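Side-chain contact in GCN5-related N-acetyltransferase:Aminotransferase, class-II (Rhodopseudomonas palustris, PDB 2FIW), which binds acetyl coenzyme A and, as a GCN5-related N-acetyltransferase, probably transfers its acetyl group to the amine of an acceptor: residues K109-A113 against R114-I118. Numbering follows the deposited sequence. Where two conformers were deposited one is given.
Sequences KLAGA and RGALI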
# COMPACT_ATOMS: atom_id res chain seq x y z
N LYS A 109 14.02 3.76 -1.30
CA LYS A 109 15.04 4.64 -1.89
C LYS A 109 14.73 6.09 -1.51
O LYS A 109 15.61 6.81 -1.05
CB LYS A 109 15.06 4.47 -3.42
CG LYS A 109 16.05 5.34 -4.21
CD LYS A 109 15.97 4.96 -5.70
CE LYS A 109 16.97 5.72 -6.59
NZ LYS A 109 18.34 5.10 -6.65
N LEU A 110 13.46 6.47 -1.69
CA LEU A 110 12.95 7.78 -1.35
C LEU A 110 13.14 8.11 0.13
O LEU A 110 13.47 9.23 0.48
CB LEU A 110 11.45 7.83 -1.68
CG LEU A 110 10.77 8.98 -2.41
CD1 LEU A 110 11.64 9.62 -3.49
CD2 LEU A 110 9.49 8.43 -3.01
N ALA A 111 12.91 7.12 0.99
CA ALA A 111 13.02 7.31 2.43
C ALA A 111 14.48 7.35 2.90
O ALA A 111 14.84 8.15 3.77
CB ALA A 111 12.23 6.25 3.17
N GLY A 112 15.33 6.48 2.35
CA GLY A 112 16.77 6.55 2.59
C GLY A 112 17.32 7.92 2.21
O GLY A 112 18.02 8.55 2.99
N ALA A 113 16.96 8.40 1.02
CA ALA A 113 17.37 9.74 0.56
C ALA A 113 16.83 10.91 1.40
O ALA A 113 17.16 12.06 1.12
CB ALA A 113 17.00 9.93 -0.91
N ARG A 114 16.02 10.61 2.41
CA ARG A 114 15.46 11.62 3.33
C ARG A 114 15.95 11.45 4.78
O ARG A 114 15.32 11.95 5.72
CB ARG A 114 13.93 11.57 3.33
CG ARG A 114 13.25 12.04 2.06
CD ARG A 114 11.76 11.71 2.12
NE ARG A 114 10.92 12.87 2.46
CZ ARG A 114 10.74 13.36 3.68
NH1 ARG A 114 11.35 12.83 4.73
NH2 ARG A 114 9.94 14.40 3.86
N GLY A 115 17.05 10.73 4.96
CA GLY A 115 17.59 10.48 6.29
C GLY A 115 17.22 9.16 6.92
O GLY A 115 18.06 8.54 7.59
N ALA A 116 15.99 8.72 6.70
CA ALA A 116 15.42 7.57 7.41
C ALA A 116 16.36 6.37 7.50
O ALA A 116 17.05 6.03 6.54
CB ALA A 116 14.06 7.17 6.82
N LEU A 117 16.37 5.73 8.66
CA LEU A 117 17.23 4.58 8.87
C LEU A 117 16.35 3.35 9.11
O LEU A 117 16.75 2.23 8.80
CB LEU A 117 18.16 4.82 10.06
CG LEU A 117 18.83 6.20 10.16
CD1 LEU A 117 19.24 6.53 11.61
CD2 LEU A 117 20.02 6.31 9.21
N ILE A 118 15.17 3.60 9.66
CA ILE A 118 14.21 2.54 9.99
C ILE A 118 12.86 2.87 9.34
O ILE A 118 12.13 3.75 9.83
CB ILE A 118 14.07 2.35 11.55
CG1 ILE A 118 15.43 2.02 12.19
CG2 ILE A 118 13.03 1.26 11.88
CD1 ILE A 118 15.60 2.50 13.64
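A111 O takes two backbone bonds where the helix gives out, a sound one from R114 N at 3.0 Å and a weak one from A116 N at 3.2 Å, while G112 to G115 forms a type I beta turn closed by G115 N to G112 O at 3.1 Å. The R114 bond spans three residues, not the four of the preceding A113 N to K109 O bond. With its weak 6→1 bond from A116 and 5→2 bond from G115, this is a Schellman motif; G115 takes the positive phi (97°) where the chain turns out of the helix.

Side chains fill in around this bend. The CB of A116 points toward the helix and lies 3.3 Å from A111 O; A111 CB and A116 CB meet at 4.2 Å, the motif's apolar contact between the residues joined by the 6→1 bond. On R114 the aliphatic stem makes the contact: with CG beside its own backbone N and anti to the carbonyl carbon (chi1 -69°), CG reaches 3.2 Å from L110 O and CD follows at 3.4 Å. The chain then bends at chi3 and carries the guanidinium away from the helix end.

This surface turn links helix 99-112 to strand 118-123 of the GNAT sheet, the A111 side chain about 14 Å from the bound acetyl coenzyme A. L110 and R114 both pack on L63 of strand 63-69, R114 also touches P82, and A116 rests on D83, just ahead of strand 84-90.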